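Serine/threonine-protein kinase Tel1 (Chaetomium thermophilum, PDB 6SKY) is a nuclear PI3K-related serine/threonine kinase that probably senses DNA damage and activates checkpoint signalling by phosphorylating [ST]-Q sites on its substrates. Local coordinates at residues T1689-D1703 against V1778-V1790. Numbering follows the deposited sequence.
Sequences TAGLAEAALRTIVSD and VTLRVLPPILSKV
Antiparallel packing of two helices in the alpha-solenoid, far from the ATP site, brings Ala1696 against Val1782 and Ile1786. The axes of 1689-1703 and 1783-1789 run 10.0 Å apart at 161°, and the second helix is preceded by a short, irregular helical segment, 1778-1781. The Ala1696 methyl sits where the partner chain passes from that segment into the helix, its CB 3.8 Å from Val1782 CG2 and equally far from Ile1786 CD1. Val1782 spreads its two methyls over neighbouring residues: CG1 meets Thr1699 CG2 at 3.7 Å, while CG2, wedged between its own backbone N and carbonyl carbon (chi1 of the residue -51°), also touches Ile1700 CD1 at 3.6 Å. Thr1699 can offer its methyl here because its hydroxyl turns back along the helix and donates to Ala1695 O, from above the carbonyl plane. Toward the other end, Leu1692 CD1 rests on the aliphatic start of Lys1789, 3.6 Å from CG, and the lysine chain then bends away at chi2 (-77°). Leu1681 of helix 1670-1684 touches both Ala1693 and Ile1786, continuing the apolar layer. At the far margin Val1778 CG2 lies 3.8 Å from Asp1703 CB and under one face of the Arg1781 guanidinium, whose NH1 forms a long salt bridge with Asp1703 OD2 (3.6 Å). With no hydrogen bond joining them, the segments meet mostly through apolar methyl and methylene groups, supplemented by the one long Asp1703-Arg1781 salt bridge.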
ATOM      1  N   THR A1689      64.268  15.362  28.665  1.00 53.21           N
ATOM      2  CA  THR A1689      63.229  14.367  28.881  1.00 53.21           C
ATOM      3  C   THR A1689      63.803  12.960  28.924  1.00 53.21           C
ATOM      4  O   THR A1689      63.434  12.161  29.792  1.00 53.21           O
ATOM      5  CB  THR A1689      62.175  14.499  27.791  1.00 53.21           C
ATOM      6  OG1 THR A1689      61.391  15.670  28.043  1.00 53.21           O
ATOM      7  CG2 THR A1689      61.279  13.300  27.765  1.00 53.21           C
ATOM      8  N   ALA A1690      64.702  12.631  28.001  1.00 48.78           N
ATOM      9  CA  ALA A1690      65.342  11.325  28.054  1.00 48.78           C
ATOM     10  C   ALA A1690      66.155  11.157  29.327  1.00 48.78           C
ATOM     11  O   ALA A1690      66.248  10.049  29.862  1.00 48.78           O
ATOM     12  CB  ALA A1690      66.220  11.119  26.824  1.00 48.78           C
ATOM     13  N   GLY A1691      66.729  12.243  29.845  1.00 49.42           N
ATOM     14  CA  GLY A1691      67.466  12.144  31.093  1.00 49.42           C
ATOM     15  C   GLY A1691      66.563  11.849  32.274  1.00 49.42           C
ATOM     16  O   GLY A1691      66.871  10.995  33.110  1.00 49.42           O
ATOM     17  N   LEU A1692      65.435  12.556  32.356  1.00 46.99           N
ATOM     18  CA  LEU A1692      64.448  12.269  33.395  1.00 46.99           C
ATOM     19  C   LEU A1692      63.956  10.830  33.309  1.00 46.99           C
ATOM     20  O   LEU A1692      63.822  10.151  34.331  1.00 46.99           O
ATOM     21  CB  LEU A1692      63.273  13.233  33.282  1.00 46.99           C
ATOM     22  CG  LEU A1692      63.515  14.676  33.700  1.00 46.99           C
ATOM     23  CD1 LEU A1692      62.419  15.558  33.176  1.00 46.99           C
ATOM     24  CD2 LEU A1692      63.585  14.772  35.198  1.00 46.99           C
ATOM     25  N   ALA A1693      63.687  10.349  32.098  1.00 44.74           N
ATOM     26  CA  ALA A1693      63.182   8.992  31.941  1.00 44.74           C
ATOM     27  C   ALA A1693      64.221   7.954  32.341  1.00 44.74           C
ATOM     28  O   ALA A1693      63.888   6.957  32.990  1.00 44.74           O
ATOM     29  CB  ALA A1693      62.729   8.770  30.504  1.00 44.74           C
ATOM     30  N   GLU A1694      65.482   8.163  31.968  1.00 47.86           N
ATOM     31  CA  GLU A1694      66.523   7.218  32.357  1.00 47.86           C
ATOM     32  C   GLU A1694      66.749   7.235  33.863  1.00 47.86           C
ATOM     33  O   GLU A1694      66.984   6.185  34.471  1.00 47.86           O
ATOM     34  CB  GLU A1694      67.811   7.527  31.604  1.00 47.86           C
ATOM     35  CG  GLU A1694      67.762   7.130  30.148  1.00 47.86           C
ATOM     36  CD  GLU A1694      68.910   7.689  29.327  1.00 47.86           C
ATOM     37  OE1 GLU A1694      69.092   7.231  28.181  1.00 47.86           O
ATOM     38  OE2 GLU A1694      69.623   8.585  29.816  1.00 47.86           O
ATOM     39  N   ALA A1695      66.658   8.407  34.489  1.00 45.33           N
ATOM     40  CA  ALA A1695      66.771   8.474  35.940  1.00 45.33           C
ATOM     41  C   ALA A1695      65.646   7.701  36.614  1.00 45.33           C
ATOM     42  O   ALA A1695      65.880   6.919  37.547  1.00 45.33           O
ATOM     43  CB  ALA A1695      66.767   9.931  36.393  1.00 45.33           C
ATOM     44  N   ALA A1696      64.411   7.917  36.154  1.00 43.42           N
ATOM     45  CA  ALA A1696      63.268   7.208  36.713  1.00 43.42           C
ATOM     46  C   ALA A1696      63.426   5.705  36.565  1.00 43.42           C
ATOM     47  O   ALA A1696      63.188   4.949  37.511  1.00 43.42           O
ATOM     48  CB  ALA A1696      61.985   7.678  36.041  1.00 43.42           C
ATOM     49  N   LEU A1697      63.815   5.247  35.378  1.00 46.05           N
ATOM     50  CA  LEU A1697      63.948   3.812  35.169  1.00 46.05           C
ATOM     51  C   LEU A1697      65.059   3.225  36.024  1.00 46.05           C
ATOM     52  O   LEU A1697      64.927   2.106  36.530  1.00 46.05           O
ATOM     53  CB  LEU A1697      64.191   3.511  33.696  1.00 46.05           C
ATOM     54  CG  LEU A1697      62.971   3.630  32.790  1.00 46.05           C
ATOM     55  CD1 LEU A1697      63.348   3.323  31.360  1.00 46.05           C
ATOM     56  CD2 LEU A1697      61.881   2.702  33.263  1.00 46.05           C
ATOM     57  N   ARG A1698      66.163   3.954  36.202  1.00 51.17           N
ATOM     58  CA  ARG A1698      67.229   3.454  37.062  1.00 51.17           C
ATOM     59  C   ARG A1698      66.737   3.295  38.491  1.00 51.17           C
ATOM     60  O   ARG A1698      66.934   2.245  39.111  1.00 51.17           O
ATOM     61  CB  ARG A1698      68.444   4.379  37.005  1.00 51.17           C
ATOM     62  CG  ARG A1698      69.463   3.982  35.954  1.00 51.17           C
ATOM     63  CD  ARG A1698      70.734   4.809  36.026  1.00 51.17           C
ATOM     64  NE  ARG A1698      70.786   5.849  35.007  1.00 51.17           N
ATOM     65  CZ  ARG A1698      70.614   7.140  35.253  1.00 51.17           C
ATOM     66  NH1 ARG A1698      70.384   7.555  36.488  1.00 51.17           N
ATOM     67  NH2 ARG A1698      70.676   8.016  34.267  1.00 51.17           N
ATOM     68  N   THR A1699      66.065   4.320  39.020  1.00 50.31           N
ATOM     69  CA  THR A1699      65.517   4.217  40.371  1.00 50.31           C
ATOM     70  C   THR A1699      64.576   3.027  40.501  1.00 50.31           C
ATOM     71  O   THR A1699      64.709   2.214  41.423  1.00 50.31           O
ATOM     72  CB  THR A1699      64.786   5.499  40.744  1.00 50.31           C
ATOM     73  OG1 THR A1699      65.697   6.598  40.686  1.00 50.31           O
ATOM     74  CG2 THR A1699      64.231   5.392  42.139  1.00 50.31           C
ATOM     75  N   ILE A1700      63.619   2.905  39.579  1.00 50.51           N
ATOM     76  CA  ILE A1700      62.612   1.853  39.680  1.00 50.51           C
ATOM     77  C   ILE A1700      63.261   0.481  39.624  1.00 50.51           C
ATOM     78  O   ILE A1700      63.017  -0.371  40.484  1.00 50.51           O
ATOM     79  CB  ILE A1700      61.553   2.012  38.578  1.00 50.51           C
ATOM     80  CG1 ILE A1700      60.673   3.221  38.853  1.00 50.51           C
ATOM     81  CG2 ILE A1700      60.713   0.769  38.473  1.00 50.51           C
ATOM     82  CD1 ILE A1700      59.794   3.579  37.702  1.00 50.51           C
ATOM     83  N   VAL A1701      64.092   0.235  38.611  1.00 56.63           N
ATOM     84  CA  VAL A1701      64.629  -1.108  38.434  1.00 56.63           C
ATOM     85  C   VAL A1701      65.589  -1.458  39.561  1.00 56.63           C
ATOM     86  O   VAL A1701      65.626  -2.603  40.022  1.00 56.63           O
ATOM     87  CB  VAL A1701      65.294  -1.250  37.057  1.00 56.63           C
ATOM     88  CG1 VAL A1701      65.904  -2.623  36.909  1.00 56.63           C
ATOM     89  CG2 VAL A1701      64.277  -1.016  35.964  1.00 56.63           C
ATOM     90  N   SER A1702      66.367  -0.488  40.045  1.00 61.05           N
ATOM     91  CA  SER A1702      67.277  -0.786  41.141  1.00 61.05           C
ATOM     92  C   SER A1702      66.507  -1.113  42.414  1.00 61.05           C
ATOM     93  O   SER A1702      66.807  -2.102  43.094  1.00 61.05           O
ATOM     94  CB  SER A1702      68.226   0.385  41.371  1.00 61.05           C
ATOM     95  OG  SER A1702      67.617   1.371  42.180  1.00 61.05           O
ATOM     96  N   ASP A1703      65.503  -0.297  42.751  1.00 64.23           N
ATOM     97  CA  ASP A1703      64.731  -0.539  43.964  1.00 64.23           C
ATOM     98  C   ASP A1703      63.832  -1.758  43.850  1.00 64.23           C
ATOM     99  O   ASP A1703      63.345  -2.248  44.871  1.00 64.23           O
ATOM    100  CB  ASP A1703      63.895   0.689  44.307  1.00 64.23           C
ATOM    101  CG  ASP A1703      64.738   1.841  44.798  1.00 64.23           C
ATOM    102  OD1 ASP A1703      65.796   2.106  44.194  1.00 64.23           O
ATOM    103  OD2 ASP A1703      64.336   2.489  45.784  1.00 64.23           O
ATOM    104  N   VAL A1778      57.408   2.593  44.468  1.00 54.30           N
ATOM    105  CA  VAL A1778      58.543   3.205  43.797  1.00 54.30           C
ATOM    106  C   VAL A1778      58.168   3.719  42.417  1.00 54.30           C
ATOM    107  O   VAL A1778      58.853   4.596  41.885  1.00 54.30           O
ATOM    108  CB  VAL A1778      59.717   2.215  43.714  1.00 54.30           C
ATOM    109  CG1 VAL A1778      59.461   1.195  42.654  1.00 54.30           C
ATOM    110  CG2 VAL A1778      61.012   2.947  43.446  1.00 54.30           C
ATOM    111  N   THR A1779      57.085   3.217  41.825  1.00 50.91           N
ATOM    112  CA  THR A1779      56.711   3.668  40.493  1.00 50.91           C
ATOM    113  C   THR A1779      55.989   5.006  40.524  1.00 50.91           C
ATOM    114  O   THR A1779      56.012   5.736  39.531  1.00 50.91           O
ATOM    115  CB  THR A1779      55.841   2.621  39.807  1.00 50.91           C
ATOM    116  OG1 THR A1779      56.298   1.316  40.175  1.00 50.91           O
ATOM    117  CG2 THR A1779      55.942   2.757  38.309  1.00 50.91           C
ATOM    118  N   LEU A1780      55.346   5.343  41.635  1.00 47.99           N
ATOM    119  CA  LEU A1780      54.705   6.640  41.774  1.00 47.99           C
ATOM    120  C   LEU A1780      55.621   7.680  42.379  1.00 47.99           C
ATOM    121  O   LEU A1780      55.307   8.871  42.325  1.00 47.99           O
ATOM    122  CB  LEU A1780      53.458   6.537  42.652  1.00 47.99           C
ATOM    123  CG  LEU A1780      52.217   5.807  42.161  1.00 47.99           C
ATOM    124  CD1 LEU A1780      51.264   5.690  43.311  1.00 47.99           C
ATOM    125  CD2 LEU A1780      51.578   6.554  41.022  1.00 47.99           C
ATOM    126  N   ARG A1781      56.733   7.257  42.973  1.00 52.34           N
ATOM    127  CA  ARG A1781      57.621   8.197  43.637  1.00 52.34           C
ATOM    128  C   ARG A1781      58.479   8.956  42.638  1.00 52.34           C
ATOM    129  O   ARG A1781      58.863  10.100  42.895  1.00 52.34           O
ATOM    130  CB  ARG A1781      58.497   7.446  44.630  1.00 52.34           C
ATOM    131  CG  ARG A1781      59.287   8.318  45.564  1.00 52.34           C
ATOM    132  CD  ARG A1781      60.458   7.533  46.088  1.00 52.34           C
ATOM    133  NE  ARG A1781      60.056   6.194  46.492  1.00 52.34           N
ATOM    134  CZ  ARG A1781      60.897   5.176  46.612  1.00 52.34           C
ATOM    135  NH1 ARG A1781      62.182   5.346  46.349  1.00 52.34           N
ATOM    136  NH2 ARG A1781      60.452   3.987  46.991  1.00 52.34           N
ATOM    137  N   VAL A1782      58.777   8.345  41.496  1.00 46.95           N
ATOM    138  CA  VAL A1782      59.666   8.929  40.503  1.00 46.95           C
ATOM    139  C   VAL A1782      58.866   9.704  39.470  1.00 46.95           C
ATOM    140  O   VAL A1782      59.419  10.193  38.482  1.00 46.95           O
ATOM    141  CB  VAL A1782      60.503   7.836  39.826  1.00 46.95           C
ATOM    142  CG1 VAL A1782      61.157   6.968  40.862  1.00 46.95           C
ATOM    143  CG2 VAL A1782      59.625   7.007  38.940  1.00 46.95           C
ATOM    144  N   LEU A1783      57.567   9.811  39.676  1.00 45.38           N
ATOM    145  CA  LEU A1783      56.701  10.433  38.685  1.00 45.38           C
ATOM    146  C   LEU A1783      56.669  11.959  38.716  1.00 45.38           C
ATOM    147  O   LEU A1783      56.755  12.567  37.648  1.00 45.38           O
ATOM    148  CB  LEU A1783      55.276   9.900  38.812  1.00 45.38           C
ATOM    149  CG  LEU A1783      54.958   8.661  37.978  1.00 45.38           C
ATOM    150  CD1 LEU A1783      53.476   8.422  37.981  1.00 45.38           C
ATOM    151  CD2 LEU A1783      55.461   8.810  36.565  1.00 45.38           C
ATOM    152  N   PRO A1784      56.525  12.618  39.866  1.00 43.98           N
ATOM    153  CA  PRO A1784      56.232  14.062  39.862  1.00 43.98           C
ATOM    154  C   PRO A1784      57.183  14.867  38.989  1.00 43.98           C
ATOM    155  O   PRO A1784      56.733  15.794  38.295  1.00 43.98           O
ATOM    156  CB  PRO A1784      56.354  14.445  41.341  1.00 43.98           C
ATOM    157  CG  PRO A1784      55.990  13.225  42.049  1.00 43.98           C
ATOM    158  CD  PRO A1784      56.532  12.094  41.243  1.00 43.98           C
ATOM    159  N   PRO A1785      58.495  14.564  38.967  1.00 44.57           N
ATOM    160  CA  PRO A1785      59.355  15.232  37.975  1.00 44.57           C
ATOM    161  C   PRO A1785      58.851  15.099  36.550  1.00 44.57           C
ATOM    162  O   PRO A1785      58.655  16.111  35.870  1.00 44.57           O
ATOM    163  CB  PRO A1785      60.700  14.532  38.167  1.00 44.57           C
ATOM    164  CG  PRO A1785      60.706  14.148  39.559  1.00 44.57           C
ATOM    165  CD  PRO A1785      59.312  13.762  39.897  1.00 44.57           C
ATOM    166  N   ILE A1786      58.621  13.869  36.087  1.00 42.92           N
ATOM    167  CA  ILE A1786      58.194  13.647  34.710  1.00 42.92           C
ATOM    168  C   ILE A1786      56.839  14.285  34.454  1.00 42.92           C
ATOM    169  O   ILE A1786      56.599  14.858  33.389  1.00 42.92           O
ATOM    170  CB  ILE A1786      58.168  12.143  34.401  1.00 42.92           C
ATOM    171  CG1 ILE A1786      59.513  11.515  34.726  1.00 42.92           C
ATOM    172  CG2 ILE A1786      57.851  11.914  32.961  1.00 42.92           C
ATOM    173  CD1 ILE A1786      59.582  10.071  34.384  1.00 42.92           C
ATOM    174  N   LEU A1787      55.931  14.193  35.420  1.00 42.78           N
ATOM    175  CA  LEU A1787      54.597  14.749  35.230  1.00 42.78           C
ATOM    176  C   LEU A1787      54.651  16.258  35.081  1.00 42.78           C
ATOM    177  O   LEU A1787      53.888  16.837  34.302  1.00 42.78           O
ATOM    178  CB  LEU A1787      53.688  14.358  36.393  1.00 42.78           C
ATOM    179  CG  LEU A1787      53.247  12.897  36.443  1.00 42.78           C
ATOM    180  CD1 LEU A1787      52.734  12.550  37.812  1.00 42.78           C
ATOM    181  CD2 LEU A1787      52.183  12.644  35.418  1.00 42.78           C
ATOM    182  N   SER A1788      55.558  16.914  35.806  1.00 48.04           N
ATOM    183  CA  SER A1788      55.634  18.368  35.736  1.00 48.04           C
ATOM    184  C   SER A1788      56.412  18.848  34.516  1.00 48.04           C
ATOM    185  O   SER A1788      56.055  19.865  33.914  1.00 48.04           O
ATOM    186  CB  SER A1788      56.261  18.912  37.014  1.00 48.04           C
ATOM    187  OG  SER A1788      57.283  18.046  37.461  1.00 48.04           O
ATOM    188  N   LYS A1789      57.473  18.139  34.134  1.00 50.89           N
ATOM    189  CA  LYS A1789      58.305  18.610  33.031  1.00 50.89           C
ATOM    190  C   LYS A1789      57.705  18.248  31.679  1.00 50.89           C
ATOM    191  O   LYS A1789      57.356  19.131  30.891  1.00 50.89           O
ATOM    192  CB  LYS A1789      59.714  18.034  33.152  1.00 50.89           C
ATOM    193  CG  LYS A1789      60.367  18.250  34.502  1.00 50.89           C
ATOM    194  CD  LYS A1789      60.889  19.654  34.676  1.00 50.89           C
ATOM    195  CE  LYS A1789      61.829  19.715  35.863  1.00 50.89           C
ATOM    196  NZ  LYS A1789      62.602  20.986  35.896  1.00 50.89           N
ATOM    197  N   VAL A1790      57.571  16.953  31.395  1.00 47.39           N
ATOM    198  CA  VAL A1790      57.165  16.509  30.068  1.00 47.39           C
ATOM    199  C   VAL A1790      55.748  16.970  29.768  1.00 47.39           C
ATOM    200  O   VAL A1790      54.868  16.948  30.637  1.00 47.39           O
ATOM    201  CB  VAL A1790      57.281  14.984  29.954  1.00 47.39           C
ATOM    202  CG1 VAL A1790      57.051  14.549  28.531  1.00 47.39           C
ATOM    203  CG2 VAL A1790      58.632  14.531  30.433  1.00 47.39           C
TER